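PDB 3TO3: citryl-spermidine/3,4-dihydroxybenzoyl-citryl-spermidine:spermidine ligase from Bacillus anthracis, which catalyses the ATP-dependent condensation of spermidine with citryl-spermidine intermediates, a ligase step in the biosynthesis of the siderophore petrobactin. Local coordinates for residues A44-E49 / L53-G58; R26-L31 / Q95-V100; S333-L338 / F470-N475; N326-V331 / E462-Y467. One frame throughout, in Å; residues are numbered along the deposited sequence. Where two conformers were deposited one is given.

Interaction 1: A44-E49 / L53-G58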
# COMPACT_ATOMS: atom_id res chain seq x y z
N ALA B 44 -21.03 30.61 1.53
CA ALA B 44 -22.09 31.59 1.61
C ALA B 44 -23.41 30.84 1.57
O ALA B 44 -23.51 29.82 0.89
CB ALA B 44 -22.01 32.62 0.45
N ARG B 45 -24.41 31.32 2.33
CA ARG B 45 -25.73 30.69 2.37
C ARG B 45 -26.78 31.70 1.99
O ARG B 45 -26.98 32.69 2.71
CB ARG B 45 -26.07 30.13 3.76
CG ARG B 45 -25.23 28.94 4.17
CD ARG B 45 -25.62 28.31 5.53
NE ARG B 45 -24.49 27.54 6.02
CZ ARG B 45 -24.54 26.57 6.94
NH1 ARG B 45 -25.70 26.23 7.47
NH2 ARG B 45 -23.41 25.94 7.33
N ILE B 46 -27.46 31.46 0.87
CA ILE B 46 -28.59 32.30 0.48
C ILE B 46 -29.92 31.59 0.69
O ILE B 46 -30.18 30.55 0.08
CB ILE B 46 -28.52 32.67 -0.97
CG1 ILE B 46 -27.10 33.12 -1.32
CG2 ILE B 46 -29.59 33.72 -1.25
CD1 ILE B 46 -27.06 33.96 -2.55
N GLU B 47 -30.77 32.14 1.55
CA GLU B 47 -31.97 31.41 1.93
C GLU B 47 -33.19 31.73 1.07
O GLU B 47 -33.56 32.89 0.90
CB GLU B 47 -32.28 31.60 3.43
CG GLU B 47 -32.60 33.05 3.85
CD GLU B 47 -32.77 33.21 5.37
OE1 GLU B 47 -33.93 33.29 5.84
OE2 GLU B 47 -31.75 33.26 6.09
N LYS B 48 -33.73 30.68 0.46
CA LYS B 48 -35.07 30.66 -0.13
C LYS B 48 -36.04 30.38 1.00
O LYS B 48 -35.68 30.45 2.17
CB LYS B 48 -35.17 29.56 -1.19
CG LYS B 48 -34.07 29.59 -2.27
CD LYS B 48 -34.16 28.36 -3.18
CE LYS B 48 -35.48 28.30 -3.97
NZ LYS B 48 -35.47 29.01 -5.30
N GLU B 49 -37.29 30.07 0.68
CA GLU B 49 -38.25 29.80 1.74
C GLU B 49 -37.73 28.66 2.63
O GLU B 49 -37.51 28.83 3.83
CB GLU B 49 -39.63 29.49 1.14
CG GLU B 49 -40.17 28.08 1.38
CD GLU B 49 -41.15 28.01 2.54
OE1 GLU B 49 -41.82 26.96 2.70
OE2 GLU B 49 -41.26 29.01 3.29
N LEU B 53 -29.26 28.01 -1.04
CA LEU B 53 -28.22 27.92 -2.06
C LEU B 53 -26.85 28.03 -1.38
O LEU B 53 -26.58 29.02 -0.70
CB LEU B 53 -28.37 29.03 -3.10
CG LEU B 53 -27.29 29.07 -4.17
CD1 LEU B 53 -27.15 27.69 -4.84
CD2 LEU B 53 -27.65 30.13 -5.20
N PHE B 54 -26.00 27.04 -1.56
CA PHE B 54 -24.68 27.08 -0.95
C PHE B 54 -23.68 27.46 -2.04
O PHE B 54 -23.67 26.85 -3.10
CB PHE B 54 -24.28 25.73 -0.35
CG PHE B 54 -25.13 25.27 0.79
CD1 PHE B 54 -24.76 25.55 2.11
CD2 PHE B 54 -26.27 24.51 0.57
CE1 PHE B 54 -25.53 25.11 3.21
CE2 PHE B 54 -27.04 24.06 1.67
CZ PHE B 54 -26.67 24.37 2.99
N LEU B 55 -22.84 28.46 -1.77
CA LEU B 55 -21.78 28.86 -2.68
C LEU B 55 -20.44 28.61 -2.03
O LEU B 55 -20.08 29.32 -1.11
CB LEU B 55 -21.92 30.34 -3.04
CG LEU B 55 -23.32 30.73 -3.55
CD1 LEU B 55 -23.58 32.25 -3.65
CD2 LEU B 55 -23.56 30.10 -4.91
N ILE B 56 -19.71 27.62 -2.52
CA ILE B 56 -18.42 27.25 -1.94
C ILE B 56 -17.27 27.79 -2.77
O ILE B 56 -17.19 27.57 -3.98
CB ILE B 56 -18.27 25.71 -1.84
CG1 ILE B 56 -19.40 25.09 -1.04
CG2 ILE B 56 -16.93 25.31 -1.22
CD1 ILE B 56 -19.60 23.60 -1.36
N GLN B 57 -16.36 28.49 -2.10
CA GLN B 57 -15.19 29.10 -2.75
C GLN B 57 -14.08 28.10 -3.05
O GLN B 57 -13.81 27.20 -2.27
CB GLN B 57 -14.62 30.18 -1.83
CG GLN B 57 -15.51 31.38 -1.62
CD GLN B 57 -15.76 32.14 -2.91
OE1 GLN B 57 -14.86 32.28 -3.75
NE2 GLN B 57 -16.99 32.64 -3.08
N GLY B 58 -13.40 28.29 -4.17
CA GLY B 58 -12.16 27.55 -4.44
C GLY B 58 -11.22 28.36 -5.32
O GLY B 58 -11.52 29.51 -5.69
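Ala-44 and Ile-46 pair with Leu-55 and Leu-53 in a beta hairpin, the two strands running antiparallel with their axes 4.9 Å apart at closest approach. Four backbone hydrogen bonds hold them in register. Ala-44 and Leu-55 exchange one pair: Leu-55 N gives a nearly straight bond to Ala-44 O, while the return bond from Ala-44 N to Leu-55 O is more bent, 140° at the hydrogen. The second pair joins Ile-46 and Leu-53, with Ile-46 N reaching Leu-53 O at 3.0 Å. Between these rungs Arg-45 faces Phe-54 in a non-hydrogen-bonded pair, where the CA-H groups of Phe-54 and Arg-45 point at Ala-44 O and Leu-53 O.

Apolar contacts occupy the face that carries Ala-44, Ile-46, Leu-53 and Leu-55. Ala-44 CB and Leu-55 CB are 4.2 Å apart, and the diagonal neighbours Ile-46 and Leu-55 meet at their CD1 methyls, 4.0 Å apart.

On the other face Arg-45 and Phe-54 run side by side, pointing the same way, CG of each lying anti to its carbonyl carbon. The ring presents its CE1 edge to the arginine, 3.9 Å from Arg-45 NE and over the rim of one guanidinium face; the two planes are 62° apart. Ile-36 of helix 18-37 packs on both residues.

CG, CD and the guanidinium of Arg-45 all lie along Phe-54 CE1, and NH1 also makes a salt bridge to Glu-74 of strand 65-74: an exposed arginine is laid along a buried ring, its charge met by a carboxylate of the same sheet.

Interaction 2: R26-L31 / Q95-V100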
# COMPACT_ATOMS: atom_id res chain seq x y z
N ARG B 26 -23.41 10.36 -5.51
CA ARG B 26 -23.69 10.07 -4.12
C ARG B 26 -22.49 10.42 -3.23
O ARG B 26 -22.64 11.05 -2.17
CB ARG B 26 -24.10 8.61 -3.92
CG ARG B 26 -24.23 8.22 -2.46
CD ARG B 26 -24.35 6.71 -2.24
NE ARG B 26 -24.15 6.44 -0.83
CZ ARG B 26 -24.11 5.24 -0.27
NH1 ARG B 26 -24.28 4.13 -1.00
NH2 ARG B 26 -23.91 5.14 1.05
N VAL B 27 -21.29 10.03 -3.67
CA VAL B 27 -20.10 10.24 -2.87
C VAL B 27 -19.79 11.72 -2.74
O VAL B 27 -19.40 12.18 -1.68
CB VAL B 27 -18.89 9.46 -3.42
CG1 VAL B 27 -17.60 9.95 -2.78
CG2 VAL B 27 -19.06 7.95 -3.17
N LEU B 28 -19.99 12.48 -3.82
CA LEU B 28 -19.87 13.92 -3.72
C LEU B 28 -20.91 14.51 -2.75
O LEU B 28 -20.59 15.39 -1.95
CB LEU B 28 -20.02 14.57 -5.10
CG LEU B 28 -18.75 14.59 -5.92
CD1 LEU B 28 -19.08 15.08 -7.32
CD2 LEU B 28 -17.79 15.54 -5.24
N ARG B 29 -22.14 14.02 -2.83
CA ARG B 29 -23.20 14.54 -1.97
C ARG B 29 -22.84 14.35 -0.49
O ARG B 29 -22.93 15.30 0.31
CB ARG B 29 -24.55 13.90 -2.34
CG ARG B 29 -25.68 14.26 -1.40
CD ARG B 29 -27.02 13.65 -1.85
NE ARG B 29 -27.01 12.17 -1.77
CZ ARG B 29 -26.89 11.47 -0.63
NH1 ARG B 29 -26.75 12.09 0.53
NH2 ARG B 29 -26.89 10.14 -0.66
N GLN B 30 -22.43 13.14 -0.11
CA GLN B 30 -22.15 12.85 1.29
C GLN B 30 -20.93 13.70 1.69
O GLN B 30 -20.92 14.29 2.76
CB GLN B 30 -21.98 11.34 1.57
CG GLN B 30 -23.27 10.51 1.27
CD GLN B 30 -23.21 9.03 1.68
OE1 GLN B 30 -24.12 8.25 1.36
NE2 GLN B 30 -22.16 8.66 2.42
N LEU B 31 -19.95 13.82 0.79
CA LEU B 31 -18.77 14.67 1.06
C LEU B 31 -19.16 16.12 1.38
O LEU B 31 -18.74 16.66 2.40
CB LEU B 31 -17.76 14.63 -0.09
CG LEU B 31 -16.49 15.50 -0.01
CD1 LEU B 31 -15.62 15.15 1.20
CD2 LEU B 31 -15.67 15.33 -1.28
N GLN B 95 -20.68 23.67 -14.93
CA GLN B 95 -20.63 22.25 -15.22
C GLN B 95 -20.68 21.40 -13.96
O GLN B 95 -20.03 21.70 -12.96
CB GLN B 95 -19.38 21.91 -16.05
CG GLN B 95 -19.31 20.45 -16.48
CD GLN B 95 -18.05 20.12 -17.28
OE1 GLN B 95 -17.22 21.00 -17.55
NE2 GLN B 95 -17.89 18.85 -17.65
N GLU B 96 -21.43 20.31 -14.01
CA GLU B 96 -21.46 19.38 -12.90
C GLU B 96 -20.04 18.88 -12.70
O GLU B 96 -19.35 18.54 -13.66
CB GLU B 96 -22.37 18.21 -13.24
CG GLU B 96 -22.27 17.04 -12.24
CD GLU B 96 -23.10 15.81 -12.66
OE1 GLU B 96 -23.03 14.83 -11.89
OE2 GLU B 96 -23.79 15.82 -13.73
N ILE B 97 -19.60 18.81 -11.44
CA ILE B 97 -18.23 18.39 -11.17
C ILE B 97 -18.01 16.90 -11.45
O ILE B 97 -18.82 16.07 -11.06
CB ILE B 97 -17.78 18.77 -9.76
CG1 ILE B 97 -16.33 18.33 -9.55
CG2 ILE B 97 -18.66 18.16 -8.74
CD1 ILE B 97 -15.34 18.95 -10.61
N GLN B 98 -17.00 16.59 -12.27
CA GLN B 98 -16.62 15.21 -12.57
C GLN B 98 -15.47 14.59 -11.77
O GLN B 98 -15.25 13.38 -11.80
CB GLN B 98 -16.24 15.13 -14.04
CG GLN B 98 -17.01 16.07 -14.89
CD GLN B 98 -17.75 15.33 -15.95
OE1 GLN B 98 -17.41 15.43 -17.13
NE2 GLN B 98 -18.74 14.53 -15.53
N SER B 99 -14.74 15.42 -11.04
CA SER B 99 -13.53 14.95 -10.41
C SER B 99 -13.55 15.29 -8.94
O SER B 99 -13.37 16.46 -8.57
CB SER B 99 -12.33 15.64 -11.06
OG SER B 99 -11.15 15.29 -10.36
N VAL B 100 -13.68 14.28 -8.09
CA VAL B 100 -13.69 14.51 -6.67
C VAL B 100 -12.33 15.09 -6.25
O VAL B 100 -12.26 15.99 -5.41
CB VAL B 100 -14.09 13.23 -5.88
CG1 VAL B 100 -12.96 12.24 -5.85
CG2 VAL B 100 -14.46 13.58 -4.47
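Helix 18-37 packs here against the turn that leads from strand 94-96 into helix 100-110, and Leu-28 and Leu-31 of the helix meet Ile-97 and Val-100 of the turn. Ser-99 is the N-cap of the second helix, its OG accepting from Gln-102 N, so Val-100 enters the contact from the first turn of that helix.

Leu-28 reaches both partners with separate branches. Its CD1 meets Ile-97 CG2 at 3.4 Å, a tight approach in which the two side chains cross at about a right angle. Its CD2 lies 3.9 Å from Val-100 CG2, and these two side chains slide past each other in opposite directions. The same valine methyl also meets Leu-31 CD2, at 3.8 Å, and therefore sits against both leucines. CG1 of Val-100 lies between the backbone N and the carbonyl carbon (chi1 74°), leaving CG2 anti to the N and facing the leucines. Phe-103 and Leu-104 of helix 100-110, with Phe-121 and Leu-125 of helix 115-138, pack on Leu-31 as well.

Elsewhere on helix 18-37, Arg-26 grips Gln-30 OE1 side-on with two nitrogens, NE at 2.8 Å and NH2 at 3.1 Å. Both donors come from the same face of the amide, and the oxygen lies close to the guanidinium plane. Gln-30 NE2 and Arg-26 NH1 bond to the backbone oxygens of His-161 and Asp-159.

The side-chain contacts across the interface are methyl to methyl, all on buried residues; the cohesion is hydrophobic, while the polar Arg-26/Gln-30 pair ties the helix to the loop containing His-161 of the ATP pocket.

Interaction 3: S333-L338 / F470-N475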
# COMPACT_ATOMS: atom_id res chain seq x y z
N SER B 333 -29.13 -10.62 32.75
CA SER B 333 -29.86 -11.72 33.38
C SER B 333 -30.37 -11.38 34.80
O SER B 333 -31.26 -12.05 35.32
CB SER B 333 -29.04 -13.00 33.39
OG SER B 333 -28.06 -12.92 34.40
N GLN B 334 -29.80 -10.36 35.43
CA GLN B 334 -30.32 -9.91 36.72
C GLN B 334 -31.29 -8.72 36.65
O GLN B 334 -31.65 -8.17 37.68
CB GLN B 334 -29.17 -9.63 37.70
CG GLN B 334 -28.14 -10.75 37.80
CD GLN B 334 -28.65 -11.98 38.54
OE1 GLN B 334 -29.22 -11.87 39.63
NE2 GLN B 334 -28.44 -13.16 37.95
N ASP B 335 -31.67 -8.29 35.44
CA ASP B 335 -32.58 -7.14 35.29
C ASP B 335 -33.90 -7.58 34.64
O ASP B 335 -33.91 -8.02 33.50
CB ASP B 335 -31.91 -6.04 34.44
CG ASP B 335 -32.81 -4.83 34.21
OD1 ASP B 335 -34.01 -4.99 33.94
OD2 ASP B 335 -32.31 -3.69 34.28
N SER B 336 -35.00 -7.46 35.39
CA SER B 336 -36.27 -8.01 34.94
C SER B 336 -36.70 -7.39 33.62
O SER B 336 -37.06 -8.10 32.69
CB SER B 336 -37.37 -7.85 35.99
OG SER B 336 -37.61 -6.48 36.27
N TYR B 337 -36.65 -6.06 33.54
CA TYR B 337 -37.04 -5.38 32.30
C TYR B 337 -36.25 -5.88 31.09
O TYR B 337 -36.84 -6.22 30.09
CB TYR B 337 -36.88 -3.87 32.39
CG TYR B 337 -37.07 -3.22 31.03
CD1 TYR B 337 -38.33 -3.07 30.46
CD2 TYR B 337 -35.98 -2.74 30.32
CE1 TYR B 337 -38.49 -2.46 29.21
CE2 TYR B 337 -36.14 -2.15 29.09
CZ TYR B 337 -37.37 -2.01 28.53
OH TYR B 337 -37.47 -1.40 27.29
N LEU B 338 -34.94 -5.92 31.18
CA LEU B 338 -34.13 -6.38 30.07
C LEU B 338 -34.31 -7.87 29.81
O LEU B 338 -34.34 -8.29 28.67
CB LEU B 338 -32.63 -6.06 30.30
CG LEU B 338 -32.18 -4.59 30.40
CD1 LEU B 338 -30.67 -4.48 30.61
CD2 LEU B 338 -32.61 -3.76 29.17
N PHE B 470 -22.25 4.90 38.00
CA PHE B 470 -23.61 4.43 37.71
C PHE B 470 -23.82 2.90 37.82
O PHE B 470 -24.96 2.43 37.74
CB PHE B 470 -24.07 4.89 36.32
CG PHE B 470 -24.68 6.27 36.30
CD1 PHE B 470 -24.37 7.20 37.30
CD2 PHE B 470 -25.57 6.63 35.30
CE1 PHE B 470 -24.94 8.46 37.29
CE2 PHE B 470 -26.15 7.88 35.29
CZ PHE B 470 -25.84 8.80 36.28
N LEU B 471 -22.76 2.13 37.97
CA LEU B 471 -22.91 0.68 37.94
C LEU B 471 -23.78 0.18 39.10
O LEU B 471 -23.67 0.67 40.22
CB LEU B 471 -21.54 -0.01 37.95
CG LEU B 471 -20.58 0.49 36.86
CD1 LEU B 471 -19.19 -0.09 37.06
CD2 LEU B 471 -21.11 0.17 35.46
N LYS B 472 -24.66 -0.78 38.82
CA LYS B 472 -25.52 -1.34 39.86
C LYS B 472 -24.63 -2.02 40.88
O LYS B 472 -24.86 -1.90 42.09
CB LYS B 472 -26.55 -2.33 39.29
CG LYS B 472 -28.03 -1.96 39.52
CD LYS B 472 -28.87 -3.24 39.66
CE LYS B 472 -30.28 -3.12 39.07
NZ LYS B 472 -30.74 -4.41 38.42
N GLU B 473 -23.60 -2.73 40.41
CA GLU B 473 -22.54 -3.18 41.30
C GLU B 473 -21.14 -2.81 40.79
O GLU B 473 -20.62 -3.41 39.84
CB GLU B 473 -22.68 -4.69 41.52
CG GLU B 473 -23.63 -5.35 40.52
CD GLU B 473 -23.89 -6.82 40.82
OE1 GLU B 473 -24.10 -7.60 39.86
OE2 GLU B 473 -23.90 -7.19 42.02
N MSE B 474 -20.50 -1.87 41.47
CA MSE B 474 -19.25 -1.29 40.99
C MSE B 474 -18.10 -2.27 41.13
O MSE B 474 -17.06 -2.11 40.50
CB MSE B 474 -18.91 -0.01 41.76
CG MSE B 474 -20.03 1.01 41.81
SE MSE B 474 -19.47 2.66 42.69
CE MSE B 474 -21.23 3.49 42.91
N ASN B 475 -18.31 -3.26 42.00
CA ASN B 475 -17.30 -4.26 42.30
C ASN B 475 -17.42 -5.52 41.43
O ASN B 475 -16.58 -6.41 41.50
CB ASN B 475 -17.37 -4.63 43.78
CG ASN B 475 -18.77 -4.99 44.22
OD1 ASN B 475 -19.73 -4.77 43.48
ND2 ASN B 475 -18.89 -5.54 45.42
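The backbones stay well apart, the nearest alpha carbons being those of Asp-335 and Lys-472, 10.2 Å from each other, so the gap is spanned by the long side chain of Lys-472. Its chain bends at chi2, chi3 and chi4, and NZ ends 3.9 Å from Gln-334 O. The ammonium group is also 4.5 Å from Asp-335 OD2, a pairing of opposite charges beyond salt-bridge range that would probably give a mild electrostatic attraction. Lys-472 is an exposed residue on the loop between strand 465-467 and helix 485-488.

The carboxylate has firmer partners. Asp-335 is the N-cap of helix 336-342, which follows helix 315-333 after a short break, and Leu-338 N donates to its OD1 at 3.1 Å. That bond is nearly straight, 167° at the hydrogen, yet it arrives from above the carboxylate plane, 55° out of it. The side chain of Asp-335 extends anti to the backbone N (chi1 179°), and OD2 accepts from His-432 NE2 and His-427 NE2, both on helix 410-432.

Interaction 4: N326-V331 / E462-Y467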
# COMPACT_ATOMS: atom_id res chain seq x y z
N ASN B 326 -19.28 -11.93 29.25
CA ASN B 326 -19.77 -12.57 30.47
C ASN B 326 -20.34 -11.52 31.43
O ASN B 326 -21.43 -11.68 31.98
CB ASN B 326 -18.67 -13.39 31.14
CG ASN B 326 -19.07 -13.94 32.52
OD1 ASN B 326 -18.41 -13.67 33.52
ND2 ASN B 326 -20.16 -14.71 32.56
N TRP B 327 -19.60 -10.43 31.59
CA TRP B 327 -20.06 -9.29 32.39
C TRP B 327 -21.41 -8.71 31.92
O TRP B 327 -22.31 -8.48 32.73
CB TRP B 327 -19.01 -8.20 32.32
CG TRP B 327 -19.36 -6.96 33.08
CD1 TRP B 327 -19.84 -6.90 34.36
CD2 TRP B 327 -19.17 -5.60 32.66
NE1 TRP B 327 -19.98 -5.59 34.75
CE2 TRP B 327 -19.58 -4.78 33.72
CE3 TRP B 327 -18.70 -5.01 31.49
CZ2 TRP B 327 -19.53 -3.39 33.65
CZ3 TRP B 327 -18.66 -3.63 31.42
CH2 TRP B 327 -19.07 -2.84 32.49
N LEU B 328 -21.54 -8.43 30.61
CA LEU B 328 -22.82 -7.89 30.11
C LEU B 328 -23.92 -8.91 30.25
O LEU B 328 -25.04 -8.57 30.60
CB LEU B 328 -22.74 -7.48 28.64
CG LEU B 328 -21.91 -6.24 28.40
CD1 LEU B 328 -21.73 -6.06 26.89
CD2 LEU B 328 -22.58 -5.04 29.07
N SER B 329 -23.59 -10.16 30.00
CA SER B 329 -24.60 -11.20 30.14
C SER B 329 -25.20 -11.21 31.55
O SER B 329 -26.43 -11.41 31.71
CB SER B 329 -24.01 -12.57 29.79
OG SER B 329 -24.97 -13.59 30.00
N ASN B 330 -24.36 -11.01 32.56
CA ASN B 330 -24.82 -11.07 33.94
C ASN B 330 -25.67 -9.87 34.28
O ASN B 330 -26.63 -9.97 35.06
CB ASN B 330 -23.67 -11.19 34.94
CG ASN B 330 -23.04 -12.58 34.93
OD1 ASN B 330 -23.70 -13.58 34.60
ND2 ASN B 330 -21.76 -12.66 35.29
N VAL B 331 -25.31 -8.73 33.71
CA VAL B 331 -26.06 -7.51 33.95
C VAL B 331 -27.47 -7.69 33.42
O VAL B 331 -28.43 -7.37 34.08
CB VAL B 331 -25.37 -6.30 33.27
CG1 VAL B 331 -26.27 -5.11 33.25
CG2 VAL B 331 -24.09 -5.97 34.01
N GLU B 462 -14.64 -3.74 21.24
CA GLU B 462 -14.06 -2.42 20.96
C GLU B 462 -14.81 -1.18 21.48
O GLU B 462 -14.20 -0.27 22.03
CB GLU B 462 -13.79 -2.26 19.46
CG GLU B 462 -14.99 -2.62 18.58
CD GLU B 462 -14.63 -2.71 17.10
OE1 GLU B 462 -13.44 -2.49 16.76
OE2 GLU B 462 -15.54 -3.01 16.29
N GLY B 463 -16.13 -1.17 21.29
CA GLY B 463 -16.93 0.05 21.43
C GLY B 463 -17.40 0.57 22.78
O GLY B 463 -17.44 1.78 23.04
N LEU B 464 -17.74 -0.36 23.66
CA LEU B 464 -18.37 -0.08 24.93
C LEU B 464 -17.68 0.97 25.83
O LEU B 464 -16.46 0.97 26.03
CB LEU B 464 -18.52 -1.41 25.66
CG LEU B 464 -19.02 -1.49 27.07
CD1 LEU B 464 -19.61 -2.88 27.26
CD2 LEU B 464 -17.89 -1.23 28.04
N GLU B 465 -18.49 1.88 26.35
CA GLU B 465 -18.08 2.79 27.40
C GLU B 465 -18.95 2.58 28.65
O GLU B 465 -20.10 2.14 28.55
CB GLU B 465 -18.17 4.24 26.92
CG GLU B 465 -17.19 4.54 25.80
CD GLU B 465 -17.13 6.01 25.40
OE1 GLU B 465 -17.89 6.84 25.93
OE2 GLU B 465 -16.30 6.35 24.53
N PHE B 466 -18.42 2.90 29.82
CA PHE B 466 -19.21 2.87 31.04
C PHE B 466 -18.79 3.94 32.04
O PHE B 466 -17.66 4.43 32.00
CB PHE B 466 -19.20 1.48 31.69
CG PHE B 466 -17.89 1.11 32.32
CD1 PHE B 466 -17.57 1.56 33.59
CD2 PHE B 466 -17.00 0.28 31.65
CE1 PHE B 466 -16.37 1.20 34.18
CE2 PHE B 466 -15.79 -0.07 32.22
CZ PHE B 466 -15.48 0.39 33.50
N TYR B 467 -19.73 4.34 32.89
CA TYR B 467 -19.48 5.35 33.88
C TYR B 467 -19.59 4.68 35.24
O TYR B 467 -20.68 4.32 35.68
CB TYR B 467 -20.49 6.51 33.75
CG TYR B 467 -20.20 7.65 34.71
CD1 TYR B 467 -18.96 8.27 34.73
CD2 TYR B 467 -21.17 8.09 35.62
CE1 TYR B 467 -18.69 9.29 35.62
CE2 TYR B 467 -20.91 9.12 36.52
CZ TYR B 467 -19.68 9.72 36.51
OH TYR B 467 -19.40 10.75 37.41
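Trp-327 carries CG anti to the backbone N (chi1 180°), as does Leu-464, which sends their side chains across the gap between helix 315-333 and the segment entering strand 465-467. Phe-466 takes the other course: its CG sits between the backbone N and the carbonyl carbon (chi1 71°), a torsion that turns the ring so that its face meets the edge of the Trp-327 six-membered ring.

The aromatic pair is T-shaped, with centroids of the Trp-327 six-membered ring and the Phe-466 ring 5.5 Å apart and planes at 76°. Trp-327 CH2 makes the closest approach, 3.8 Å from Phe-466 CD2. Leu-464 CD2 touches the same indole at its edge, near the ring plane, 4.2 Å from CZ3. The other branch of Leu-464 faces Leu-328: the two side chains meet tip to tip, CD1 to CD1 at 3.8 Å, with Leu-328 CD2 close by. All four residues are buried, and their contacts are hydrophobic and aromatic.

At the start of the same segment is Glu-462, an ATP-binding residue; the Leu-464 side chain lies about 12 Å from the bound nucleotide. Pro-478 packs on Trp-327, and Cys-477 and Phe-480 on Phe-466. Leu-328 rests on Leu-346 of strand 345-355, while strand 465-467 runs between strands 434-435 and 497-498, so the contact links helix 315-333 to this small three-stranded sheet.

Overall arrangement
The contacts fall into two well-separated groups, interactions 1 and 2 lying across the chain's centre from interaction 4. Interactions 1 and 2, with centres 17 Å apart, belong to the N-terminal part: the hairpin of interaction 1 is nested inside the loop closed by interaction 2, and both involve the six-stranded antiparallel sheet beside helix 18-37. Interactions 3 and 4 come later, with centres 11 Å apart, and their segments alternate along the chain; helices 315-333 and 336-342 follow one another, and Leu-471 packs on Phe-466 and Trp-327. The groups are 41 to 51 Å apart between centres. The second pair joins the IucA/IucC and FhuF-like sequence regions, and interaction 4 lies nearer the ATP site.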